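Copper-transporting ATPase PAA1, chloroplastic (Arabidopsis thaliana, PDB 5LBD) pumps monovalent copper across the plastid envelope into the stroma at the expense of ATP, here represented by its nucleotide-binding domain. Local coordinates at residues E28-T40 and A75-G87. The protein carries 2 engineered substitutions. Sequence-based numbering, arbitrary orientation.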
loop_
_atom_site.group_PDB
_atom_site.type_symbol
_atom_site.label_atom_id
_atom_site.label_comp_id
_atom_site.label_asym_id
_atom_site.label_seq_id
_atom_site.Cartn_x
_atom_site.Cartn_y
_atom_site.Cartn_z
ATOM N N GLU A 28 3.724 9.414 3.164
ATOM C CA GLU A 28 2.277 9.300 3.272
ATOM C C GLU A 28 1.780 7.994 2.683
ATOM O O GLU A 28 0.854 7.388 3.227
ATOM C CB GLU A 28 1.608 10.470 2.565
ATOM C CG GLU A 28 1.849 11.817 3.255
ATOM C CD GLU A 28 1.335 12.990 2.461
ATOM O OE1 GLU A 28 0.870 13.970 3.079
ATOM O OE2 GLU A 28 1.434 12.958 1.210
ATOM N N VAL A 29 2.375 7.567 1.561
ATOM C CA VAL A 29 2.002 6.288 0.951
ATOM C C VAL A 29 2.279 5.146 1.906
ATOM O O VAL A 29 1.441 4.246 2.077
ATOM C CB VAL A 29 2.749 6.094 -0.381
ATOM C CG1 VAL A 29 2.753 4.630 -0.797
ATOM C CG2 VAL A 29 2.117 6.985 -1.414
ATOM N N LEU A 30 3.432 5.184 2.578
ATOM C CA LEU A 30 3.752 4.148 3.555
ATOM C C LEU A 30 2.748 4.140 4.702
ATOM O O LEU A 30 2.331 3.068 5.180
ATOM C CB LEU A 30 5.161 4.326 4.108
ATOM C CG LEU A 30 6.258 3.880 3.172
ATOM C CD1 LEU A 30 7.569 4.272 3.758
ATOM C CD2 LEU A 30 6.229 2.387 2.946
HETATM N N MSE A 31 2.382 5.305 5.196
HETATM C CA MSE A 31 1.470 5.363 6.316
HETATM C C MSE A 31 0.059 4.914 5.905
HETATM O O MSE A 31 -0.587 4.233 6.656
HETATM C CB MSE A 31 1.510 6.761 6.916
HETATM C CG MSE A 31 2.877 7.059 7.558
HETATM SE SE MSE A 31 2.907 8.607 8.687
HETATM C CE MSE A 31 2.089 9.730 7.474
ATOM N N LEU A 32 -0.390 5.245 4.693
ATOM C CA LEU A 32 -1.704 4.777 4.267
ATOM C C LEU A 32 -1.697 3.270 4.091
ATOM O O LEU A 32 -2.625 2.574 4.506
ATOM C CB LEU A 32 -2.074 5.451 2.944
ATOM C CG LEU A 32 -2.429 6.925 2.983
ATOM C CD1 LEU A 32 -2.408 7.486 1.585
ATOM C CD2 LEU A 32 -3.766 7.154 3.624
ATOM N N ALA A 33 -0.657 2.752 3.448
ATOM C CA ALA A 33 -0.599 1.295 3.248
ATOM C C ALA A 33 -0.492 0.559 4.582
ATOM O O ALA A 33 -1.135 -0.470 4.797
ATOM C CB ALA A 33 0.577 0.945 2.352
ATOM N N ALA A 34 0.281 1.103 5.517
ATOM C CA ALA A 34 0.385 0.466 6.815
ATOM C C ALA A 34 -0.947 0.431 7.546
ATOM O O ALA A 34 -1.187 -0.481 8.329
ATOM C CB ALA A 34 1.424 1.172 7.664
ATOM N N ALA A 35 -1.800 1.434 7.352
ATOM C CA ALA A 35 -3.104 1.414 7.992
ATOM C C ALA A 35 -3.947 0.249 7.484
ATOM O O ALA A 35 -4.664 -0.396 8.250
ATOM C CB ALA A 35 -3.827 2.720 7.731
ATOM N N VAL A 36 -3.853 -0.030 6.190
ATOM C CA VAL A 36 -4.520 -1.205 5.629
ATOM C C VAL A 36 -3.927 -2.481 6.210
ATOM O O VAL A 36 -4.660 -3.427 6.543
ATOM C CB VAL A 36 -4.395 -1.176 4.094
ATOM C CG1 VAL A 36 -5.019 -2.453 3.459
ATOM C CG2 VAL A 36 -5.061 0.060 3.535
ATOM N N GLU A 37 -2.599 -2.544 6.262
ATOM C CA GLU A 37 -1.850 -3.748 6.625
ATOM C C GLU A 37 -1.663 -3.934 8.129
ATOM O O GLU A 37 -1.050 -4.923 8.520
ATOM C CB GLU A 37 -0.470 -3.727 5.953
ATOM C CG GLU A 37 -0.525 -3.727 4.437
ATOM C CD GLU A 37 -1.054 -5.009 3.860
ATOM O OE1 GLU A 37 -0.896 -6.089 4.476
ATOM O OE2 GLU A 37 -1.679 -4.937 2.794
ATOM N N SER A 38 -2.262 -3.081 8.965
ATOM C CA SER A 38 -1.852 -2.948 10.370
ATOM C C SER A 38 -1.869 -4.265 11.131
ATOM O O SER A 38 -0.982 -4.505 11.960
ATOM C CB SER A 38 -2.715 -1.907 11.069
ATOM O OG SER A 38 -4.070 -2.285 11.077
ATOM N N ASN A 39 -2.867 -5.121 10.904
ATOM C CA ASN A 39 -2.973 -6.345 11.672
ATOM C C ASN A 39 -2.514 -7.583 10.920
ATOM O O ASN A 39 -2.763 -8.693 11.406
ATOM C CB ASN A 39 -4.414 -6.548 12.130
ATOM C CG ASN A 39 -4.857 -5.483 13.090
ATOM O OD1 ASN A 39 -4.103 -5.081 13.983
ATOM N ND2 ASN A 39 -6.070 -4.979 12.893
ATOM N N THR A 40 -1.843 -7.426 9.776
ATOM C CA THR A 40 -1.531 -8.583 8.952
ATOM C C THR A 40 -0.450 -9.416 9.610
ATOM O O THR A 40 0.422 -8.905 10.330
ATOM C CB THR A 40 -1.064 -8.176 7.552
ATOM O OG1 THR A 40 -1.028 -9.343 6.713
ATOM C CG2 THR A 40 0.297 -7.565 7.620
ATOM N N ALA A 75 -5.242 -6.362 -0.526
ATOM C CA ALA A 75 -6.114 -5.923 0.544
ATOM C C ALA A 75 -6.594 -4.512 0.269
ATOM O O ALA A 75 -6.023 -3.781 -0.548
ATOM C CB ALA A 75 -5.407 -5.971 1.906
ATOM N N VAL A 76 -7.658 -4.135 0.972
ATOM C CA VAL A 76 -8.258 -2.810 0.861
ATOM C C VAL A 76 -8.891 -2.452 2.197
ATOM O O VAL A 76 -9.367 -3.326 2.934
ATOM C CB VAL A 76 -9.290 -2.780 -0.297
ATOM C CG1 VAL A 76 -10.342 -3.824 -0.106
ATOM C CG2 VAL A 76 -9.924 -1.376 -0.457
ATOM N N ALA A 77 -8.887 -1.162 2.528
ATOM C CA ALA A 77 -9.629 -0.660 3.672
ATOM C C ALA A 77 -9.926 0.797 3.386
ATOM O O ALA A 77 -9.368 1.392 2.461
ATOM C CB ALA A 77 -8.847 -0.851 4.988
ATOM N N ILE A 78 -10.810 1.373 4.168
ATOM C CA ILE A 78 -11.033 2.806 4.126
ATOM C C ILE A 78 -10.127 3.425 5.169
ATOM O O ILE A 78 -10.210 3.096 6.350
ATOM C CB ILE A 78 -12.493 3.163 4.386
ATOM C CG1 ILE A 78 -13.391 2.439 3.386
ATOM C CG2 ILE A 78 -12.721 4.678 4.336
ATOM C CD1 ILE A 78 -13.159 2.816 1.967
ATOM N N VAL A 79 -9.293 4.361 4.733
ATOM C CA VAL A 79 -8.396 5.069 5.637
ATOM C C VAL A 79 -8.659 6.548 5.460
ATOM O O VAL A 79 -8.515 7.069 4.350
ATOM C CB VAL A 79 -6.932 4.725 5.346
ATOM C CG1 VAL A 79 -6.005 5.426 6.330
ATOM C CG2 VAL A 79 -6.731 3.256 5.398
ATOM N N ASN A 80 -9.065 7.208 6.540
ATOM C CA ASN A 80 -9.418 8.620 6.507
ATOM C C ASN A 80 -10.227 8.940 5.258
ATOM O O ASN A 80 -9.886 9.822 4.471
ATOM C CB ASN A 80 -8.167 9.486 6.594
ATOM C CG ASN A 80 -7.476 9.390 7.961
ATOM O OD1 ASN A 80 -8.055 8.898 8.936
ATOM N ND2 ASN A 80 -6.235 9.877 8.036
ATOM N N ASN A 81 -11.306 8.183 5.068
ATOM C CA ASN A 81 -12.289 8.412 4.020
ATOM C C ASN A 81 -11.765 8.128 2.618
ATOM O O ASN A 81 -12.389 8.540 1.631
ATOM C CB ASN A 81 -12.842 9.832 4.076
ATOM C CG ASN A 81 -13.688 10.065 5.291
ATOM O OD1 ASN A 81 -13.454 10.992 6.061
ATOM N ND2 ASN A 81 -14.690 9.215 5.474
ATOM N N LYS A 82 -10.648 7.425 2.490
ATOM C CA LYS A 82 -10.122 7.053 1.187
ATOM C C LYS A 82 -10.113 5.546 1.051
ATOM O O LYS A 82 -9.787 4.839 2.004
ATOM C CB LYS A 82 -8.701 7.606 0.991
ATOM C CG LYS A 82 -8.652 9.108 0.942
ATOM C CD LYS A 82 -7.217 9.593 1.013
ATOM C CE LYS A 82 -6.701 9.627 2.448
ATOM N NZ LYS A 82 -7.434 10.635 3.254
ATOM N N ARG A 83 -10.403 5.044 -0.160
ATOM C CA ARG A 83 -10.277 3.615 -0.440
ATOM C C ARG A 83 -8.827 3.316 -0.797
ATOM O O ARG A 83 -8.367 3.666 -1.888
ATOM C CB ARG A 83 -11.188 3.195 -1.592
ATOM C CG ARG A 83 -12.622 3.671 -1.468
ATOM C CD ARG A 83 -13.551 3.093 -2.587
ATOM N NE ARG A 83 -13.214 3.552 -3.944
ATOM C CZ ARG A 83 -12.393 2.907 -4.772
ATOM N NH1 ARG A 83 -11.814 1.759 -4.403
ATOM N NH2 ARG A 83 -12.152 3.419 -5.980
ATOM N N VAL A 84 -8.115 2.647 0.100
ATOM C CA VAL A 84 -6.681 2.422 -0.040
ATOM C C VAL A 84 -6.486 0.945 -0.342
ATOM O O VAL A 84 -6.899 0.095 0.449
ATOM C CB VAL A 84 -5.900 2.839 1.213
ATOM C CG1 VAL A 84 -4.430 2.513 1.038
ATOM C CG2 VAL A 84 -6.076 4.309 1.478
ATOM N N THR A 85 -5.866 0.639 -1.479
ATOM C CA THR A 85 -5.595 -0.728 -1.886
ATOM C C THR A 85 -4.102 -0.984 -1.814
ATOM O O THR A 85 -3.288 -0.111 -2.105
ATOM C CB THR A 85 -6.069 -1.013 -3.303
ATOM O OG1 THR A 85 -5.518 -0.027 -4.179
ATOM C CG2 THR A 85 -7.571 -0.962 -3.345
ATOM N N VAL A 86 -3.748 -2.213 -1.460
ATOM C CA VAL A 86 -2.378 -2.672 -1.354
ATOM C C VAL A 86 -2.322 -4.046 -2.000
ATOM O O VAL A 86 -2.920 -4.994 -1.476
ATOM C CB VAL A 86 -1.904 -2.761 0.089
ATOM C CG1 VAL A 86 -0.501 -3.161 0.125
ATOM C CG2 VAL A 86 -2.113 -1.432 0.826
ATOM N N GLY A 87 -1.635 -4.170 -3.128
ATOM C CA GLY A 87 -1.576 -5.477 -3.759
ATOM C C GLY A 87 -0.994 -5.462 -5.143
ATOM O O GLY A 87 -0.160 -4.616 -5.474
HETATM O O HOH W 1 -1.789 -6.729 0.720
#
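Apolar helix-on-sheet packing joins Val-36 and its neighbours on helix 28-37 to one face of the beta hairpin 75-87, within the buried centre of the nucleotide-binding domain. The helix runs almost square to strand 82-87, at 84°, and the packing illustrates how small side chains let a helix settle close on a sheet. Val-36 lies over the seam between the two strands: its CG1, anti to the backbone N (chi1 177°), meets CB of Ala-75 at 3.9 Å, while CG2 reaches CG1 of Val-84 at 3.6 Å and also faces Ala-77. With an alanine here both methyls would go, which would probably open a gap over Ala-75, Ala-77 and Val-84. One turn back, Leu-32 sends CD2 to Val-79 CG1 (3.9 Å) and, roughly at right angles, to the aliphatic CE of Lys-82, whose NZ bends away to bond Asn-80 O in the type I' turn (2.9 Å). Ala-35 CB sits against both methyls of Val-79. Val-86 CG2 packs on Ala-33 CB (3.9 Å) and Val-36 CB (4.0 Å). Glu-37 folds at chi2 (-68°), bringing OE2 against Val-86 CG1 from the opposite direction, at 3.4 Å; a water donates to this oxygen at 2.7 Å and to Val-86 O, linking helix to strand. Helix 26-37, with helix 43-52 beside it, thus packs on the six-stranded antiparallel sheet, the sheet-and-helical-hairpin build of the N-domain in P1B-type ATPases.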